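Local coordinates for protein TRAP dicarboxylate transporter, DctP subunit (Ochrobactrum anthropi, PDB 4P47) that probably captures a small organic acid in the periplasm and hands it to the membrane subunits of a TRAP transporter, at residues G140-L149 / P239-W249; D76-Q84 / T91-T101. One frame throughout, in Å; residues are numbered along the deposited sequence.

Interaction 1: residues G140-L149 / P239-W249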
loop_
_atom_site.group_PDB
_atom_site.type_symbol
_atom_site.label_atom_id
_atom_site.label_comp_id
_atom_site.label_asym_id
_atom_site.label_seq_id
_atom_site.Cartn_x
_atom_site.Cartn_y
_atom_site.Cartn_z
ATOM N N GLY A 140 -12.757 -11.965 12.748
ATOM C CA GLY A 140 -13.887 -12.002 11.843
ATOM C C GLY A 140 -13.568 -11.705 10.385
ATOM O O GLY A 140 -14.488 -11.435 9.606
ATOM N N LEU A 141 -12.300 -11.817 10.011
ATOM C CA LEU A 141 -11.809 -11.493 8.661
ATOM C C LEU A 141 -10.996 -12.653 8.103
ATOM O O LEU A 141 -10.290 -13.320 8.847
ATOM C CB LEU A 141 -10.932 -10.247 8.732
ATOM C CG LEU A 141 -11.659 -8.977 9.184
ATOM C CD1 LEU A 141 -10.667 -7.906 9.558
ATOM C CD2 LEU A 141 -12.617 -8.468 8.084
ATOM N N ILE A 142 -11.083 -12.879 6.799
ATOM C CA ILE A 142 -10.248 -13.848 6.115
ATOM C C ILE A 142 -9.442 -13.111 5.046
ATOM O O ILE A 142 -10.021 -12.457 4.158
ATOM C CB ILE A 142 -11.119 -14.909 5.399
ATOM C CG1 ILE A 142 -12.074 -15.587 6.391
ATOM C CG2 ILE A 142 -10.263 -15.938 4.673
ATOM C CD1 ILE A 142 -11.403 -16.380 7.498
ATOM N N GLY A 143 -8.121 -13.237 5.096
ATOM C CA GLY A 143 -7.256 -12.658 4.078
ATOM C C GLY A 143 -7.108 -13.579 2.879
ATOM O O GLY A 143 -6.881 -14.786 3.011
ATOM N N LEU A 144 -7.257 -13.049 1.682
ATOM C CA LEU A 144 -7.173 -13.848 0.463
ATOM C C LEU A 144 -5.877 -13.644 -0.330
ATOM O O LEU A 144 -5.301 -14.602 -0.840
ATOM C CB LEU A 144 -8.380 -13.543 -0.426
ATOM C CG LEU A 144 -9.741 -13.921 0.145
ATOM C CD1 LEU A 144 -10.844 -13.409 -0.755
ATOM C CD2 LEU A 144 -9.846 -15.452 0.310
ATOM N N ALA A 145 -5.408 -12.406 -0.444
ATOM C CA ALA A 145 -4.239 -12.080 -1.255
ATOM C C ALA A 145 -3.830 -10.657 -0.942
ATOM O O ALA A 145 -4.622 -9.873 -0.405
ATOM C CB ALA A 145 -4.544 -12.217 -2.747
ATOM N N TYR A 146 -2.589 -10.334 -1.270
ATOM C CA TYR A 146 -2.124 -8.966 -1.281
ATOM C C TYR A 146 -2.047 -8.464 -2.715
ATOM O O TYR A 146 -1.520 -9.149 -3.592
ATOM C CB TYR A 146 -0.749 -8.843 -0.613
ATOM C CG TYR A 146 -0.746 -9.197 0.842
ATOM C CD1 TYR A 146 -1.157 -8.283 1.792
ATOM C CD2 TYR A 146 -0.319 -10.438 1.283
ATOM C CE1 TYR A 146 -1.170 -8.592 3.138
ATOM C CE2 TYR A 146 -0.310 -10.742 2.626
ATOM C CZ TYR A 146 -0.726 -9.817 3.545
ATOM O OH TYR A 146 -0.727 -10.101 4.903
ATOM N N TRP A 147 -2.608 -7.281 -2.945
ATOM C CA TRP A 147 -2.498 -6.589 -4.222
ATOM C C TRP A 147 -1.652 -5.324 -3.975
ATOM O O TRP A 147 -1.142 -5.126 -2.863
ATOM C CB TRP A 147 -3.877 -6.210 -4.748
ATOM C CG TRP A 147 -4.779 -7.345 -5.170
ATOM C CD1 TRP A 147 -4.542 -8.683 -5.094
ATOM C CD2 TRP A 147 -6.076 -7.195 -5.731
ATOM N NE1 TRP A 147 -5.620 -9.379 -5.600
ATOM C CE2 TRP A 147 -6.579 -8.475 -5.985
ATOM C CE3 TRP A 147 -6.879 -6.078 -6.023
ATOM C CZ2 TRP A 147 -7.851 -8.672 -6.522
ATOM C CZ3 TRP A 147 -8.118 -6.271 -6.566
ATOM C CH2 TRP A 147 -8.606 -7.553 -6.792
ATOM N N GLU A 148 -1.467 -4.492 -4.992
ATOM C CA GLU A 148 -0.595 -3.327 -4.843
ATOM C C GLU A 148 -1.363 -2.023 -4.863
ATOM O O GLU A 148 -2.194 -1.821 -5.736
ATOM C CB GLU A 148 0.422 -3.294 -5.977
ATOM C CG GLU A 148 1.300 -2.036 -5.985
ATOM C CD GLU A 148 2.509 -2.192 -6.875
ATOM O OE1 GLU A 148 3.520 -2.692 -6.354
ATOM O OE2 GLU A 148 2.433 -1.808 -8.070
ATOM N N LEU A 149 -1.075 -1.122 -3.922
ATOM C CA LEU A 149 -1.361 0.294 -4.132
ATOM C C LEU A 149 -0.104 0.955 -4.692
ATOM O O LEU A 149 -0.081 1.374 -5.842
ATOM C CB LEU A 149 -1.853 0.981 -2.853
ATOM C CG LEU A 149 -2.466 2.365 -3.026
ATOM C CD1 LEU A 149 -1.406 3.401 -3.290
ATOM C CD2 LEU A 149 -3.515 2.415 -4.120
ATOM N N PRO A 239 0.998 -2.097 0.438
ATOM C CA PRO A 239 0.303 -3.243 -0.132
ATOM C C PRO A 239 -1.151 -3.145 0.233
ATOM O O PRO A 239 -1.470 -2.568 1.282
ATOM C CB PRO A 239 0.945 -4.435 0.583
ATOM C CG PRO A 239 1.414 -3.912 1.876
ATOM C CD PRO A 239 1.623 -2.422 1.727
ATOM N N GLN A 240 -2.028 -3.680 -0.600
ATOM C CA GLN A 240 -3.420 -3.801 -0.224
ATOM C C GLN A 240 -3.718 -5.238 0.118
ATOM O O GLN A 240 -3.046 -6.170 -0.377
ATOM C CB GLN A 240 -4.332 -3.298 -1.314
ATOM C CG GLN A 240 -4.032 -1.849 -1.630
ATOM C CD GLN A 240 -5.233 -1.107 -2.097
ATOM O OE1 GLN A 240 -6.006 -1.599 -2.925
ATOM N NE2 GLN A 240 -5.405 0.096 -1.582
ATOM N N ILE A 241 -4.640 -5.456 1.026
ATOM C CA ILE A 241 -5.072 -6.812 1.335
ATOM C C ILE A 241 -6.517 -6.968 0.881
ATOM O O ILE A 241 -7.394 -6.118 1.132
ATOM C CB ILE A 241 -4.883 -7.158 2.825
ATOM C CG1 ILE A 241 -5.272 -8.609 3.081
ATOM C CG2 ILE A 241 -5.652 -6.202 3.713
ATOM C CD1 ILE A 241 -4.856 -9.110 4.454
ATOM N N VAL A 242 -6.769 -8.064 0.166
ATOM C CA VAL A 242 -8.108 -8.461 -0.229
ATOM C C VAL A 242 -8.658 -9.385 0.839
ATOM O O VAL A 242 -8.016 -10.394 1.187
ATOM C CB VAL A 242 -8.070 -9.215 -1.573
ATOM C CG1 VAL A 242 -9.475 -9.636 -2.004
ATOM C CG2 VAL A 242 -7.408 -8.359 -2.668
ATOM N N MET A 243 -9.813 -9.024 1.380
ATOM C CA MET A 243 -10.426 -9.746 2.479
ATOM C C MET A 243 -11.854 -10.116 2.184
ATOM O O MET A 243 -12.559 -9.461 1.396
ATOM C CB MET A 243 -10.421 -8.875 3.734
ATOM C CG MET A 243 -9.036 -8.624 4.290
ATOM S SD MET A 243 -8.951 -7.403 5.637
ATOM C CE MET A 243 -9.474 -5.909 4.768
ATOM N N ILE A 244 -12.297 -11.170 2.861
ATOM C CA ILE A 244 -13.672 -11.595 2.824
ATOM C C ILE A 244 -14.171 -11.798 4.264
ATOM O O ILE A 244 -13.413 -12.192 5.147
ATOM C CB ILE A 244 -13.810 -12.859 1.909
ATOM C CG1 ILE A 244 -15.269 -13.232 1.698
ATOM C CG2 ILE A 244 -13.012 -14.055 2.442
ATOM C CD1 ILE A 244 -15.460 -14.131 0.500
ATOM N N SER A 245 -15.439 -11.471 4.483
ATOM C CA SER A 245 -16.079 -11.611 5.790
ATOM C C SER A 245 -16.037 -13.072 6.263
ATOM O O SER A 245 -16.440 -13.972 5.537
ATOM C CB SER A 245 -17.524 -11.125 5.696
ATOM O OG SER A 245 -18.289 -11.473 6.843
ATOM N N LYS A 246 -15.555 -13.326 7.476
ATOM C CA LYS A 246 -15.558 -14.704 7.990
ATOM C C LYS A 246 -16.982 -15.264 8.154
ATOM O O LYS A 246 -17.217 -16.441 7.892
ATOM C CB LYS A 246 -14.787 -14.805 9.300
ATOM C CG LYS A 246 -14.745 -16.215 9.890
ATOM C CD LYS A 246 -13.780 -16.290 11.063
ATOM C CE LYS A 246 -13.607 -17.735 11.549
ATOM N NZ LYS A 246 -14.897 -18.309 12.030
ATOM N N LYS A 247 -17.925 -14.426 8.574
ATOM C CA LYS A 247 -19.322 -14.862 8.693
ATOM C C LYS A 247 -19.802 -15.459 7.358
ATOM O O LYS A 247 -20.428 -16.512 7.312
ATOM C CB LYS A 247 -20.188 -13.678 9.110
ATOM C CG LYS A 247 -21.613 -14.011 9.476
ATOM C CD LYS A 247 -22.219 -12.885 10.314
ATOM C CE LYS A 247 -23.683 -13.143 10.645
ATOM N NZ LYS A 247 -23.920 -14.549 11.068
ATOM N N PHE A 248 -19.499 -14.773 6.257
ATOM C CA PHE A 248 -19.831 -15.268 4.918
ATOM C C PHE A 248 -19.026 -16.509 4.482
ATOM O O PHE A 248 -19.583 -17.494 3.994
ATOM C CB PHE A 248 -19.632 -14.132 3.897
ATOM C CG PHE A 248 -19.973 -14.508 2.480
ATOM C CD1 PHE A 248 -21.297 -14.636 2.093
ATOM C CD2 PHE A 248 -18.984 -14.683 1.523
ATOM C CE1 PHE A 248 -21.630 -14.957 0.785
ATOM C CE2 PHE A 248 -19.320 -15.021 0.213
ATOM C CZ PHE A 248 -20.643 -15.162 -0.145
ATOM N N TRP A 249 -17.711 -16.450 4.663
ATOM C CA TRP A 249 -16.801 -17.550 4.356
ATOM C C TRP A 249 -17.222 -18.849 5.025
ATOM O O TRP A 249 -17.193 -19.887 4.392
ATOM C CB TRP A 249 -15.406 -17.159 4.844
ATOM C CG TRP A 249 -14.272 -18.031 4.449
ATOM C CD1 TRP A 249 -13.558 -18.864 5.271
ATOM C CD2 TRP A 249 -13.678 -18.138 3.153
ATOM N NE1 TRP A 249 -12.556 -19.470 4.559
ATOM C CE2 TRP A 249 -12.605 -19.040 3.260
ATOM C CE3 TRP A 249 -13.931 -17.538 1.915
ATOM C CZ2 TRP A 249 -11.803 -19.374 2.184
ATOM C CZ3 TRP A 249 -13.120 -17.878 0.847
ATOM C CH2 TRP A 249 -12.072 -18.775 0.993
HETATM O O HOH W 1 -17.066 -11.891 10.214
HETATM O O HOH W 2 -5.211 -2.905 -5.218
#
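Ile-142 and Ile-244 face each other as an antiparallel hydrogen-bonded pair, the N of each bonded to the O of the other at 2.9 Å. The ladder of strands 141-149 and 239-245 continues through a classic-type beta bulge, in which Leu-144 and Ala-145 together lie opposite Val-242: Leu-144 N bonds to Val-242 O and Val-242 N to Ala-145 O. The helix-like psi of Leu-144 (-41°) makes the bulge, and Ala-145 N within it is buried without a partner. Beyond it Trp-147 pairs with Gln-240. Where the second strand turns into helix 246-249, Lys-246 N still reaches Gly-140 O at 3.0 Å.

Two CH-pi contacts lie on the sheet face that carries Ile-142, Val-242 and Trp-147. Val-242 CG2 stands over the centre of the Trp-147 five-membered ring, 3.4 Å from its centroid and 10° off the normal; this methyl is placed beside its own backbone N because CG1 takes the anti position (chi1 -180°). Ile-142 CG1 lies over the five-membered ring of Trp-249, 4.0 Å from the centroid. Between these indoles, Leu-144 CD1 packs on Ile-244 CG2 at 3.9 Å.

On the other face, Tyr-146 lies alongside Ile-241, CE1 to CD1 3.9 Å. Main-chain bonds thus set the register of these long strands, while aliphatic groups laid on indoles form a largely apolar surface under helix 254-288, whose Lys-257 adds a cation-pi contact to Trp-249.

Interaction 2: residues D76-Q84 / T91-T101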
loop_
_atom_site.group_PDB
_atom_site.type_symbol
_atom_site.label_atom_id
_atom_site.label_comp_id
_atom_site.label_asym_id
_atom_site.label_seq_id
_atom_site.Cartn_x
_atom_site.Cartn_y
_atom_site.Cartn_z
ATOM N N ASP A 76 -12.671 3.066 4.127
ATOM C CA ASP A 76 -12.097 1.735 4.286
ATOM C C ASP A 76 -12.253 1.196 5.725
ATOM O O ASP A 76 -12.682 0.061 5.911
ATOM C CB ASP A 76 -10.652 1.703 3.778
ATOM C CG ASP A 76 -10.563 1.790 2.271
ATOM O OD1 ASP A 76 -11.559 1.527 1.571
ATOM O OD2 ASP A 76 -9.472 2.144 1.773
ATOM N N PRO A 77 -11.940 2.006 6.760
ATOM C CA PRO A 77 -12.185 1.540 8.136
ATOM C C PRO A 77 -13.665 1.176 8.436
ATOM O O PRO A 77 -13.965 0.248 9.173
ATOM C CB PRO A 77 -11.744 2.738 8.994
ATOM C CG PRO A 77 -10.786 3.467 8.158
ATOM C CD PRO A 77 -11.210 3.283 6.732
ATOM N N GLN A 78 -14.583 1.944 7.863
ATOM C CA GLN A 78 -15.997 1.650 8.025
ATOM C C GLN A 78 -16.321 0.295 7.388
ATOM O O GLN A 78 -16.940 -0.567 8.013
ATOM C CB GLN A 78 -16.854 2.772 7.433
ATOM C CG GLN A 78 -18.354 2.525 7.562
ATOM C CD GLN A 78 -19.185 3.579 6.858
ATOM O OE1 GLN A 78 -18.655 4.562 6.333
ATOM N NE2 GLN A 78 -20.498 3.375 6.837
ATOM N N THR A 79 -15.871 0.095 6.158
ATOM C CA THR A 79 -16.143 -1.149 5.447
ATOM C C THR A 79 -15.468 -2.346 6.101
ATOM O O THR A 79 -16.011 -3.437 6.111
ATOM C CB THR A 79 -15.821 -0.994 3.961
ATOM O OG1 THR A 79 -16.809 -0.120 3.403
ATOM C CG2 THR A 79 -15.858 -2.325 3.223
ATOM N N LEU A 80 -14.310 -2.134 6.710
ATOM C CA LEU A 80 -13.682 -3.196 7.484
ATOM C C LEU A 80 -14.642 -3.731 8.555
ATOM O O LEU A 80 -14.851 -4.940 8.673
ATOM C CB LEU A 80 -12.392 -2.695 8.141
ATOM C CG LEU A 80 -11.558 -3.822 8.766
ATOM C CD1 LEU A 80 -10.998 -4.688 7.640
ATOM C CD2 LEU A 80 -10.432 -3.261 9.602
ATOM N N SER A 81 -15.238 -2.833 9.331
ATOM C CA SER A 81 -16.188 -3.286 10.359
ATOM C C SER A 81 -17.454 -3.898 9.727
ATOM O O SER A 81 -18.104 -4.747 10.329
ATOM C CB SER A 81 -16.542 -2.163 11.363
ATOM O OG SER A 81 -17.262 -1.095 10.784
ATOM N N GLY A 82 -17.781 -3.483 8.506
ATOM C CA GLY A 82 -18.881 -4.092 7.765
ATOM C C GLY A 82 -18.624 -5.533 7.358
ATOM O O GLY A 82 -19.521 -6.378 7.407
ATOM N N LEU A 83 -17.392 -5.848 6.983
ATOM C CA LEU A 83 -17.018 -7.241 6.777
ATOM C C LEU A 83 -17.119 -8.045 8.064
ATOM O O LEU A 83 -17.632 -9.163 8.069
ATOM C CB LEU A 83 -15.599 -7.387 6.212
ATOM C CG LEU A 83 -15.455 -7.510 4.697
ATOM C CD1 LEU A 83 -15.767 -6.180 4.023
ATOM C CD2 LEU A 83 -14.041 -7.966 4.366
ATOM N N GLN A 84 -16.643 -7.474 9.168
ATOM C CA GLN A 84 -16.684 -8.178 10.436
ATOM C C GLN A 84 -18.118 -8.506 10.803
ATOM O O GLN A 84 -18.390 -9.599 11.294
ATOM C CB GLN A 84 -15.999 -7.369 11.539
ATOM C CG GLN A 84 -14.505 -7.269 11.348
ATOM C CD GLN A 84 -13.874 -6.315 12.324
ATOM O OE1 GLN A 84 -14.341 -5.188 12.502
ATOM N NE2 GLN A 84 -12.828 -6.772 13.004
ATOM N N THR A 91 -13.724 -6.700 0.555
ATOM C CA THR A 91 -13.133 -5.401 0.312
ATOM C C THR A 91 -11.649 -5.580 0.047
ATOM O O THR A 91 -11.069 -6.655 0.292
ATOM C CB THR A 91 -13.378 -4.431 1.476
ATOM O OG1 THR A 91 -13.074 -3.093 1.076
ATOM C CG2 THR A 91 -12.533 -4.784 2.671
ATOM N N VAL A 92 -11.038 -4.531 -0.482
ATOM C CA VAL A 92 -9.596 -4.443 -0.633
ATOM C C VAL A 92 -9.155 -3.058 -0.158
ATOM O O VAL A 92 -9.797 -2.061 -0.469
ATOM C CB VAL A 92 -9.167 -4.753 -2.103
ATOM C CG1 VAL A 92 -9.877 -3.833 -3.111
ATOM C CG2 VAL A 92 -7.659 -4.700 -2.238
ATOM N N MET A 93 -8.109 -2.999 0.649
ATOM C CA MET A 93 -7.651 -1.708 1.189
ATOM C C MET A 93 -6.214 -1.821 1.630
ATOM O O MET A 93 -5.685 -2.914 1.775
ATOM C CB MET A 93 -8.490 -1.282 2.400
ATOM C CG MET A 93 -8.296 -2.196 3.607
ATOM S SD MET A 93 -9.334 -1.734 5.034
ATOM C CE MET A 93 -10.887 -2.278 4.391
ATOM N N ASN A 94 -5.580 -0.684 1.879
ATOM C CA ASN A 94 -4.213 -0.680 2.376
ATOM C C ASN A 94 -4.113 -1.517 3.639
ATOM O O ASN A 94 -4.884 -1.330 4.598
ATOM C CB ASN A 94 -3.748 0.760 2.643
ATOM C CG ASN A 94 -3.463 1.537 1.367
ATOM O OD1 ASN A 94 -3.445 1.004 0.270
ATOM N ND2 ASN A 94 -3.261 2.836 1.516
ATOM N N ALA A 95 -3.148 -2.427 3.667
ATOM C CA ALA A 95 -3.083 -3.383 4.757
ATOM C C ALA A 95 -2.729 -2.761 6.103
ATOM O O ALA A 95 -3.088 -3.298 7.142
ATOM C CB ALA A 95 -2.121 -4.510 4.419
ATOM N N GLY A 96 -2.061 -1.621 6.090
ATOM C CA GLY A 96 -1.700 -0.948 7.329
ATOM C C GLY A 96 -2.912 -0.495 8.113
ATOM O O GLY A 96 -2.825 -0.299 9.332
ATOM N N ILE A 97 -4.038 -0.329 7.440
ATOM C CA ILE A 97 -5.273 0.051 8.120
ATOM C C ILE A 97 -5.665 -1.000 9.176
ATOM O O ILE A 97 -6.328 -0.683 10.160
ATOM C CB ILE A 97 -6.392 0.304 7.101
ATOM C CG1 ILE A 97 -6.009 1.470 6.187
ATOM C CG2 ILE A 97 -7.743 0.585 7.813
ATOM C CD1 ILE A 97 -6.949 1.620 4.982
ATOM N N LEU A 98 -5.257 -2.247 8.960
ATOM C CA LEU A 98 -5.587 -3.322 9.889
ATOM C C LEU A 98 -4.961 -3.189 11.264
ATOM O O LEU A 98 -5.390 -3.875 12.187
ATOM C CB LEU A 98 -5.190 -4.675 9.309
ATOM C CG LEU A 98 -6.208 -5.205 8.312
ATOM C CD1 LEU A 98 -5.601 -6.222 7.379
ATOM C CD2 LEU A 98 -7.404 -5.810 9.037
ATOM N N SER A 99 -3.953 -2.337 11.422
ATOM C CA SER A 99 -3.160 -2.355 12.653
ATOM C C SER A 99 -3.985 -2.156 13.934
ATOM O O SER A 99 -3.613 -2.674 14.988
ATOM C CB SER A 99 -2.014 -1.343 12.593
ATOM O OG SER A 99 -2.490 -0.012 12.535
ATOM N N SER A 100 -5.091 -1.415 13.862
ATOM C CA SER A 100 -5.932 -1.239 15.059
ATOM C C SER A 100 -6.844 -2.455 15.300
ATOM O O SER A 100 -7.571 -2.520 16.309
ATOM C CB SER A 100 -6.737 0.056 14.975
ATOM O OG SER A 100 -7.648 0.028 13.913
ATOM N N THR A 101 -6.803 -3.408 14.373
ATOM C CA THR A 101 -7.486 -4.690 14.504
ATOM C C THR A 101 -6.503 -5.802 14.911
ATOM O O THR A 101 -6.783 -6.616 15.806
ATOM C CB THR A 101 -8.181 -5.050 13.171
ATOM O OG1 THR A 101 -9.180 -4.065 12.871
ATOM C CG2 THR A 101 -8.843 -6.405 13.268
HETATM O O HOH W 3 -6.885 1.820 1.292
HETATM O O HOH W 4 -10.118 0.661 -0.834
HETATM O O HOH W 5 -13.557 -0.271 1.283
HETATM O O HOH W 6 -11.270 -4.257 14.261
#
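Met-93 folds over the first turn of helix 76-84, its CE 3.3 Å from Asp-76 O and its CB 3.6 Å from Asp-76 OD2, the two side chains sliding past each other in opposite directions. CG sits between the backbone N and the carbonyl carbon (chi1 67°), and the bend at chi3 brings the terminal methyl back onto Leu-80. Leu-80 spreads its two methyls: CD1 meets Met-93 CE at 4.0 Å, and CD2 slides past Thr-101 OG1 at 3.6 Å. With an alanine in place of Leu-80 both branches go, and the Met-93 methyl and the Thr-101 side chain would probably be left with a gap where they now meet leucine carbons.

Helix 76-85 leads by a short connection into strand 90-94, which lies parallel to strand 30-35 in the sheet; this is the alpha-beta layering of a periplasmic binding protein lobe, with a 3-10 turn, 95-98, following the strand. Farther along the helix, Leu-83 CD1 packs against Thr-91 CG2 at 3.8 Å, and Thr-79 CG2 against Thr-91 OG1, a hydroxyl also bonded to Ala-35 O.

Polar links run through water. One water gives a proton to Asp-76 OD2 at 2.7 Å and accepts one from Asn-94 N; another donates to both Asp-76 OD1 and Thr-91 OG1. At the far end of the helix, a water lies 2.5 Å from Thr-101 OG1 and accepts from Gln-84 NE2, which also bonds to Thr-139 O.

Interaction 1 and interaction 2 share one sheet, with strands 90-94 and 229-245 as antiparallel neighbours, and their centres lie about 9 Å apart. Backbone bonds pair Thr-91 with Met-243 and Met-93 with Ile-241. Side chains add further joins: Met-243 CE packs 3.5 Å from Leu-80 CD1, Ser-245 OG is probably hydrogen-bonded to Leu-83 O at 2.7 Å, and Gln-240 NE2 to Asn-94 OD1 at 2.8 Å. Helix 76-85 thus covers the side of Leu-141 and Met-243, whereas helix 254-288 meets that of Leu-144 and Trp-147. In this crystal the C-terminus occupies the ligand pocket; these contacts probably belong to the framework of one lobe.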